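Local coordinates for protein N-alpha-acetyltransferase 30 (Saccharomyces cerevisiae, PDB 6YGA) that catalyses, as the catalytic subunit of the NatC complex, transfer of an acetyl group from acetyl-CoA to the N-terminal methionine of target proteins, at residues A[138-143]-A[148-153]; A[129-132]-A[136-139]; A[6-9]-A[14-17]. One frame throughout, in Å; residues are numbered along the deposited sequence.

Interaction 1: residues A[138-143]-A[148-153]; sequences MKRMFR and EGDAFK. With EDO (1,2-ethanediol), chain B.
Asp150 and Arg140 carry the tight part of this hairpin contact. Arg140 has CG anti to the backbone N (chi1 -168°) and an extended chain, which brings its guanidinium beside the carboxylate. Arg140 NE lies 3.0 Å from Asp150 OD2 in a salt bridge. The acid meets the edge of the guanidinium in its plane, through the anti lone pair of OD2, while the two groups stand nearly perpendicular (89°). A weak second bond runs from NH2 to the same oxygen. The other carboxylate oxygen, Asp150 OD1, accepts a hydrogen bond from the backbone N of Arg143 at 2.8 Å, from above the carboxylate plane. Asp150 therefore ties together two residues of 138-143 where the strands give way to the turn. Phe152 lies on the same face as Arg140, and its CZ is 3.4 Å from Arg140 NH1. Between the strands, Met141 N bonds to Ala151 O (2.9 Å), Ala151 N to Met141 O, and Met138 N to Lys153 O (2.8 Å).

The other face is looser. The methyl CE of Met141, modelled as selenomethionine, reaches Ala151 CB at 4.0 Å. Lys139 and Lys153 touch through CB, but their ends lead away and the two NZ atoms stay 5.0 Å apart. At the far end an ethanediol, probably from the crystallisation liquor, bonds to Met138 O.

Strands 136-141 and 151-157 form an antiparallel hairpin. Strand 151-157 is flanked by strand 114-120 on its other side, and N-alpha-acetyltransferase 35 packs on strand 136-141, where its Leu457 O accepts a hydrogen bond from Arg140 NH1.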
loop_
_atom_site.group_PDB
_atom_site.type_symbol
_atom_site.label_atom_id
_atom_site.label_comp_id
_atom_site.label_asym_id
_atom_site.label_seq_id
_atom_site.Cartn_x
_atom_site.Cartn_y
_atom_site.Cartn_z
HETATM N N MSE A 138 -14.237 -2.282 3.320
HETATM C CA MSE A 138 -13.857 -1.420 4.428
HETATM C C MSE A 138 -12.422 -0.928 4.310
HETATM O O MSE A 138 -11.998 -0.051 5.061
HETATM C CB MSE A 138 -14.047 -2.152 5.760
HETATM C CG MSE A 138 -15.505 -2.390 6.117
HETATM SE SE MSE A 138 -16.499 -0.716 6.204
HETATM C CE MSE A 138 -15.595 0.099 7.729
ATOM N N LYS A 139 -11.676 -1.482 3.358
ATOM C CA LYS A 139 -10.258 -1.172 3.258
ATOM C C LYS A 139 -9.736 -1.662 1.917
ATOM O O LYS A 139 -10.241 -2.643 1.365
ATOM C CB LYS A 139 -9.477 -1.824 4.406
ATOM C CG LYS A 139 -8.077 -1.288 4.634
ATOM C CD LYS A 139 -7.447 -1.985 5.834
ATOM C CE LYS A 139 -6.175 -1.302 6.297
ATOM N NZ LYS A 139 -5.643 -1.945 7.527
ATOM N N ARG A 140 -8.725 -0.968 1.402
ATOM C CA ARG A 140 -8.014 -1.380 0.199
ATOM C C ARG A 140 -6.533 -1.470 0.522
ATOM O O ARG A 140 -5.950 -0.513 1.044
ATOM C CB ARG A 140 -8.245 -0.405 -0.958
ATOM C CG ARG A 140 -7.770 -0.925 -2.311
ATOM C CD ARG A 140 -7.885 0.150 -3.385
ATOM N NE ARG A 140 -7.346 -0.278 -4.675
ATOM C CZ ARG A 140 -8.083 -0.502 -5.759
ATOM N NH1 ARG A 140 -9.398 -0.337 -5.719
ATOM N NH2 ARG A 140 -7.503 -0.888 -6.888
HETATM N N MSE A 141 -5.927 -2.613 0.223
HETATM C CA MSE A 141 -4.527 -2.840 0.572
HETATM C C MSE A 141 -3.637 -2.834 -0.667
HETATM O O MSE A 141 -3.832 -3.626 -1.587
HETATM C CB MSE A 141 -4.372 -4.156 1.340
HETATM C CG MSE A 141 -5.116 -4.183 2.668
HETATM SE SE MSE A 141 -7.018 -4.587 2.496
HETATM C CE MSE A 141 -6.967 -6.486 2.930
ATOM N N PHE A 142 -2.658 -1.933 -0.671
ATOM C CA PHE A 142 -1.817 -1.700 -1.840
ATOM C C PHE A 142 -0.936 -2.914 -2.125
ATOM O O PHE A 142 -0.126 -3.315 -1.282
ATOM C CB PHE A 142 -0.969 -0.452 -1.613
ATOM C CG PHE A 142 -0.061 -0.107 -2.757
ATOM C CD1 PHE A 142 -0.554 0.529 -3.884
ATOM C CD2 PHE A 142 1.293 -0.395 -2.692
ATOM C CE1 PHE A 142 0.283 0.854 -4.934
ATOM C CE2 PHE A 142 2.134 -0.070 -3.735
ATOM C CZ PHE A 142 1.629 0.554 -4.859
ATOM N N ARG A 143 -1.101 -3.491 -3.320
ATOM C CA ARG A 143 -0.293 -4.621 -3.794
ATOM C C ARG A 143 -0.304 -5.777 -2.796
ATOM O O ARG A 143 0.701 -6.459 -2.589
ATOM C CB ARG A 143 1.137 -4.178 -4.116
ATOM C CG ARG A 143 1.227 -3.227 -5.299
ATOM C CD ARG A 143 2.667 -2.933 -5.684
ATOM N NE ARG A 143 3.398 -4.147 -6.026
ATOM C CZ ARG A 143 3.373 -4.721 -7.225
ATOM N NH1 ARG A 143 2.648 -4.190 -8.198
ATOM N NH2 ARG A 143 4.069 -5.826 -7.449
ATOM N N GLU A 148 -0.582 -9.520 -8.698
ATOM C CA GLU A 148 -2.000 -9.702 -8.983
ATOM C C GLU A 148 -2.847 -8.507 -8.561
ATOM O O GLU A 148 -4.051 -8.494 -8.838
ATOM C CB GLU A 148 -2.514 -10.974 -8.303
ATOM C CG GLU A 148 -1.870 -12.243 -8.833
ATOM C CD GLU A 148 -1.960 -12.341 -10.343
ATOM O OE1 GLU A 148 -3.083 -12.243 -10.883
ATOM O OE2 GLU A 148 -0.904 -12.499 -10.992
ATOM N N GLY A 149 -2.260 -7.519 -7.901
ATOM C CA GLY A 149 -2.934 -6.266 -7.619
ATOM C C GLY A 149 -3.301 -6.108 -6.153
ATOM O O GLY A 149 -2.865 -6.857 -5.275
ATOM N N ASP A 150 -4.129 -5.098 -5.902
ATOM C CA ASP A 150 -4.535 -4.736 -4.555
ATOM C C ASP A 150 -5.578 -5.718 -4.024
ATOM O O ASP A 150 -6.042 -6.625 -4.722
ATOM C CB ASP A 150 -5.083 -3.310 -4.533
ATOM C CG ASP A 150 -4.093 -2.292 -5.073
ATOM O OD1 ASP A 150 -2.919 -2.658 -5.293
ATOM O OD2 ASP A 150 -4.493 -1.123 -5.277
ATOM N N ALA A 151 -5.955 -5.529 -2.763
ATOM C CA ALA A 151 -7.008 -6.311 -2.141
ATOM C C ALA A 151 -8.058 -5.380 -1.564
ATOM O O ALA A 151 -7.794 -4.211 -1.272
ATOM C CB ALA A 151 -6.478 -7.212 -1.022
ATOM N N PHE A 152 -9.259 -5.920 -1.411
ATOM C CA PHE A 152 -10.313 -5.308 -0.620
ATOM C C PHE A 152 -10.484 -6.114 0.660
ATOM O O PHE A 152 -10.394 -7.347 0.645
ATOM C CB PHE A 152 -11.643 -5.259 -1.384
ATOM C CG PHE A 152 -11.731 -4.155 -2.406
ATOM C CD1 PHE A 152 -11.193 -2.906 -2.148
ATOM C CD2 PHE A 152 -12.364 -4.367 -3.624
ATOM C CE1 PHE A 152 -11.280 -1.891 -3.087
ATOM C CE2 PHE A 152 -12.453 -3.354 -4.567
ATOM C CZ PHE A 152 -11.911 -2.118 -4.298
ATOM N N LYS A 153 -10.704 -5.413 1.765
ATOM C CA LYS A 153 -11.098 -6.033 3.020
ATOM C C LYS A 153 -12.613 -5.939 3.128
ATOM O O LYS A 153 -13.162 -4.835 3.203
ATOM C CB LYS A 153 -10.421 -5.341 4.202
ATOM C CG LYS A 153 -10.659 -5.998 5.547
ATOM C CD LYS A 153 -9.899 -5.272 6.644
ATOM C CE LYS A 153 -9.782 -6.129 7.888
ATOM N NZ LYS A 153 -8.791 -5.564 8.844
HETATM C C1 EDO B . -15.195 3.391 6.189
HETATM O O1 EDO B . -15.702 3.894 4.949
HETATM C C2 EDO B . -13.706 3.085 6.062
HETATM O O2 EDO B . -13.503 2.027 5.119
#

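Interaction 2: residues A[129-132]-A[136-139]; sequences LYEG and IRMK. With EDO (1,2-ethanediol), chain B; EDO (1,2-ethanediol), chain K.
Glu131 and Arg137 form a salt bridge between the C-terminal part of helix 124-131 and the start of strand 136-141. It spans the short turn that leads from one to the other. Arg137 grips the acid side-on, with NE and NH2 both on one oxygen. Arg137 NE to Glu131 OE2 is the shorter bond at 2.6 Å, and Arg137 NH2 to the same OE2 measures 3.0 Å. A weak third bond links NH2 to Glu131 OE1. Glu131 OE2 lies within the guanidinium plane. The carboxylate is turned 39° from that plane, so NE comes from above it while NH2 uses the syn lone pair. Beyond CG both chains are extended, and this lets the two charged ends meet although the nearest CA atoms, those of Glu131 and Ile136, are 5.9 Å apart.

In the GNAT fold of this subunit, helix 124-131 makes the beta-alpha-beta crossover from strand 114-120 to the parallel strand 136-141, with strand 151-157 inserted between them.

N-alpha-acetyltransferase 35 extends the charge network. Its Lys461 makes a salt bridge with Glu131 OE1, and its Asp458 O accepts a hydrogen bond from Arg137 NH1. Two basic groups around one carboxylate would probably favour its charged form.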
loop_
_atom_site.group_PDB
_atom_site.type_symbol
_atom_site.label_atom_id
_atom_site.label_comp_id
_atom_site.label_asym_id
_atom_site.label_seq_id
_atom_site.Cartn_x
_atom_site.Cartn_y
_atom_site.Cartn_z
ATOM N N LEU A 129 -20.285 -12.156 -5.355
ATOM C CA LEU A 129 -20.855 -13.146 -4.446
ATOM C C LEU A 129 -20.969 -12.597 -3.028
ATOM O O LEU A 129 -22.012 -12.738 -2.377
ATOM C CB LEU A 129 -20.008 -14.421 -4.481
ATOM C CG LEU A 129 -20.115 -15.489 -3.390
ATOM C CD1 LEU A 129 -21.554 -15.866 -3.086
ATOM C CD2 LEU A 129 -19.332 -16.719 -3.824
ATOM N N TYR A 130 -19.909 -11.955 -2.534
ATOM C CA TYR A 130 -19.889 -11.495 -1.149
ATOM C C TYR A 130 -20.715 -10.227 -0.957
ATOM O O TYR A 130 -21.495 -10.126 -0.003
ATOM C CB TYR A 130 -18.444 -11.279 -0.700
ATOM C CG TYR A 130 -17.690 -12.574 -0.521
ATOM C CD1 TYR A 130 -18.231 -13.607 0.232
ATOM C CD2 TYR A 130 -16.454 -12.775 -1.122
ATOM C CE1 TYR A 130 -17.559 -14.796 0.400
ATOM C CE2 TYR A 130 -15.771 -13.967 -0.964
ATOM C CZ TYR A 130 -16.330 -14.974 -0.199
ATOM O OH TYR A 130 -15.663 -16.165 -0.030
ATOM N N GLU A 131 -20.562 -9.247 -1.850
ATOM C CA GLU A 131 -21.312 -8.006 -1.693
ATOM C C GLU A 131 -22.809 -8.232 -1.862
ATOM O O GLU A 131 -23.617 -7.497 -1.282
ATOM C CB GLU A 131 -20.801 -6.955 -2.678
ATOM C CG GLU A 131 -19.373 -6.508 -2.390
ATOM C CD GLU A 131 -18.713 -5.829 -3.572
ATOM O OE1 GLU A 131 -19.398 -5.587 -4.589
ATOM O OE2 GLU A 131 -17.501 -5.541 -3.485
ATOM N N GLY A 132 -23.199 -9.250 -2.632
ATOM C CA GLY A 132 -24.602 -9.610 -2.730
ATOM C C GLY A 132 -25.194 -10.132 -1.437
ATOM O O GLY A 132 -26.422 -10.155 -1.297
ATOM N N ILE A 136 -19.514 -5.232 2.615
ATOM C CA ILE A 136 -19.062 -3.972 2.048
ATOM C C ILE A 136 -17.553 -3.887 2.213
ATOM O O ILE A 136 -16.962 -4.502 3.104
ATOM C CB ILE A 136 -19.748 -2.742 2.683
ATOM C CG1 ILE A 136 -19.555 -2.734 4.200
ATOM C CG2 ILE A 136 -21.226 -2.704 2.315
ATOM C CD1 ILE A 136 -20.147 -1.515 4.881
ATOM N N ARG A 137 -16.932 -3.118 1.324
ATOM C CA ARG A 137 -15.491 -2.920 1.349
ATOM C C ARG A 137 -15.127 -1.896 2.416
ATOM O O ARG A 137 -15.645 -0.774 2.419
ATOM C CB ARG A 137 -15.005 -2.463 -0.024
ATOM C CG ARG A 137 -15.612 -3.271 -1.160
ATOM C CD ARG A 137 -15.360 -2.647 -2.517
ATOM N NE ARG A 137 -16.115 -3.338 -3.558
ATOM C CZ ARG A 137 -16.181 -2.945 -4.826
ATOM N NH1 ARG A 137 -15.535 -1.858 -5.224
ATOM N NH2 ARG A 137 -16.897 -3.642 -5.696
HETATM N N MSE A 138 -14.237 -2.282 3.320
HETATM C CA MSE A 138 -13.857 -1.420 4.428
HETATM C C MSE A 138 -12.422 -0.928 4.310
HETATM O O MSE A 138 -11.998 -0.051 5.061
HETATM C CB MSE A 138 -14.047 -2.152 5.760
HETATM C CG MSE A 138 -15.505 -2.390 6.117
HETATM SE SE MSE A 138 -16.499 -0.716 6.204
HETATM C CE MSE A 138 -15.595 0.099 7.729
ATOM N N LYS A 139 -11.676 -1.482 3.358
ATOM C CA LYS A 139 -10.258 -1.172 3.258
ATOM C C LYS A 139 -9.736 -1.662 1.917
ATOM O O LYS A 139 -10.241 -2.643 1.365
ATOM C CB LYS A 139 -9.477 -1.824 4.406
ATOM C CG LYS A 139 -8.077 -1.288 4.634
ATOM C CD LYS A 139 -7.447 -1.985 5.834
ATOM C CE LYS A 139 -6.175 -1.302 6.297
ATOM N NZ LYS A 139 -5.643 -1.945 7.527
HETATM C C1 EDO B . -15.195 3.391 6.189
HETATM O O1 EDO B . -15.702 3.894 4.949
HETATM C C2 EDO B . -13.706 3.085 6.062
HETATM O O2 EDO B . -13.503 2.027 5.119
HETATM C C1 EDO K . -12.142 -15.079 0.197
HETATM O O1 EDO K . -12.516 -15.506 -1.120
HETATM C C2 EDO K . -11.629 -16.278 0.982
HETATM O O2 EDO K . -10.474 -16.802 0.320
#

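Interaction 3: residues A[6-9]-A[14-17]; sequences KPLD and EQFA
Gln15 points from helix 13-26 toward the segment 6-9 and meets the backbone of Asp9 end-on. Its CG is anti to the backbone N (chi1 -151°), and the chain stays extended up to the amide, so the carboxamide is carried away from the helix. Gln15 OE1 accepts a hydrogen bond from the backbone N of Asp9 at 2.8 Å. The bond is nearly straight, with an angle of 164° at the hydrogen. The donor lies in the plane of the amide carbonyl, which favours this setting of the amide.

The Leu8 and Gln15 side chains run alongside each other, pointing opposite ways. Leu8 does not point straight at the helix, but its end comes nearer, and the branch CD1 lies 3.3 Å from Gln15 OE1. The same oxygen is thus bounded by a methyl group and by the amide it accepts from. Asp9 CB adds a looser touch to Gln15 OE1 at 3.6 Å. Asp9 OD1 accepts a weak bond from Arg11 N.

Here the first strand of the acetyltransferase passes into its first helix. Asn12 OD1 accepts a hydrogen bond from Gln15 N, so both the backbone N and the side chain of Gln15 are bonded. Strand 3-7 is an outermost strand of the sheet within this chain and pairs with strand 47-52. Gln15 also touches Ile49 of that neighbour, while Leu8 rests on Leu40 of helix 33-40.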
loop_
_atom_site.group_PDB
_atom_site.type_symbol
_atom_site.label_atom_id
_atom_site.label_comp_id
_atom_site.label_asym_id
_atom_site.label_seq_id
_atom_site.Cartn_x
_atom_site.Cartn_y
_atom_site.Cartn_z
ATOM N N LYS A 6 -21.786 -30.751 4.175
ATOM C CA LYS A 6 -21.637 -31.402 5.466
ATOM C C LYS A 6 -20.430 -30.830 6.191
ATOM O O LYS A 6 -19.508 -30.306 5.558
ATOM C CB LYS A 6 -21.486 -32.919 5.299
ATOM C CG LYS A 6 -20.553 -33.323 4.171
ATOM C CD LYS A 6 -20.983 -34.636 3.542
ATOM C CE LYS A 6 -20.946 -35.771 4.548
ATOM N NZ LYS A 6 -21.477 -37.031 3.964
ATOM N N PRO A 7 -20.417 -30.893 7.521
ATOM C CA PRO A 7 -19.243 -30.428 8.265
ATOM C C PRO A 7 -18.075 -31.390 8.112
ATOM O O PRO A 7 -18.235 -32.561 7.763
ATOM C CB PRO A 7 -19.730 -30.381 9.718
ATOM C CG PRO A 7 -21.227 -30.386 9.631
ATOM C CD PRO A 7 -21.543 -31.201 8.417
ATOM N N LEU A 8 -16.883 -30.874 8.392
ATOM C CA LEU A 8 -15.676 -31.684 8.294
ATOM C C LEU A 8 -15.619 -32.733 9.402
ATOM O O LEU A 8 -15.926 -32.454 10.564
ATOM C CB LEU A 8 -14.437 -30.794 8.367
ATOM C CG LEU A 8 -13.122 -31.526 8.647
ATOM C CD1 LEU A 8 -12.573 -32.178 7.387
ATOM C CD2 LEU A 8 -12.102 -30.592 9.269
ATOM N N ASP A 9 -15.219 -33.950 9.029
ATOM C CA ASP A 9 -14.899 -35.011 9.981
ATOM C C ASP A 9 -13.393 -34.988 10.203
ATOM O O ASP A 9 -12.627 -35.410 9.331
ATOM C CB ASP A 9 -15.351 -36.378 9.468
ATOM C CG ASP A 9 -15.149 -37.485 10.495
ATOM O OD1 ASP A 9 -14.894 -37.166 11.676
ATOM O OD2 ASP A 9 -15.246 -38.673 10.120
ATOM N N GLU A 14 -8.439 -39.089 4.845
ATOM C CA GLU A 14 -8.604 -38.907 3.407
ATOM C C GLU A 14 -9.412 -37.654 3.093
ATOM O O GLU A 14 -9.143 -36.967 2.100
ATOM C CB GLU A 14 -9.265 -40.140 2.792
ATOM C CG GLU A 14 -8.328 -41.321 2.608
ATOM C CD GLU A 14 -8.981 -42.473 1.877
ATOM O OE1 GLU A 14 -10.198 -42.390 1.604
ATOM O OE2 GLU A 14 -8.278 -43.460 1.575
ATOM N N GLN A 15 -10.414 -37.346 3.919
ATOM C CA GLN A 15 -11.163 -36.107 3.745
ATOM C C GLN A 15 -10.245 -34.900 3.896
ATOM O O GLN A 15 -10.327 -33.938 3.124
ATOM C CB GLN A 15 -12.306 -36.059 4.756
ATOM C CG GLN A 15 -13.522 -35.266 4.324
ATOM C CD GLN A 15 -14.617 -35.287 5.371
ATOM O OE1 GLN A 15 -14.509 -34.643 6.414
ATOM N NE2 GLN A 15 -15.679 -36.038 5.100
ATOM N N PHE A 16 -9.353 -34.947 4.889
ATOM C CA PHE A 16 -8.368 -33.890 5.093
ATOM C C PHE A 16 -7.532 -33.663 3.839
ATOM O O PHE A 16 -7.391 -32.529 3.368
ATOM C CB PHE A 16 -7.470 -34.258 6.278
ATOM C CG PHE A 16 -6.639 -33.117 6.809
ATOM C CD1 PHE A 16 -5.560 -32.623 6.092
ATOM C CD2 PHE A 16 -6.920 -32.564 8.048
ATOM C CE1 PHE A 16 -4.795 -31.582 6.588
ATOM C CE2 PHE A 16 -6.157 -31.524 8.553
ATOM C CZ PHE A 16 -5.093 -31.032 7.821
ATOM N N ALA A 17 -6.956 -34.736 3.294
ATOM C CA ALA A 17 -6.067 -34.591 2.147
ATOM C C ALA A 17 -6.813 -34.061 0.929
ATOM O O ALA A 17 -6.254 -33.296 0.136
ATOM C CB ALA A 17 -5.399 -35.928 1.828
#

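Overall arrangement
Along the chain interaction 3 comes first, then interaction 2, then interaction 1. All three reach the same mixed sheet, at the two strands that are outermost within this chain. Interaction 3 joins the end of strand 3-7 to helix 13-26. Interactions 1 and 2 share strand 136-141, with Met138 and Lys139 common to both. Their centres are about 12 Å apart, and they touch where Phe152 CE2 lies 3.5 Å from Arg137 NH1. Interaction 3 lies across the chain's centre, centre to centre about 31 Å from interaction 1 and about 29 Å from interaction 2. The 136-141 edge faces N-alpha-acetyltransferase 35, whereas no other chain of the assembly touches interaction 3.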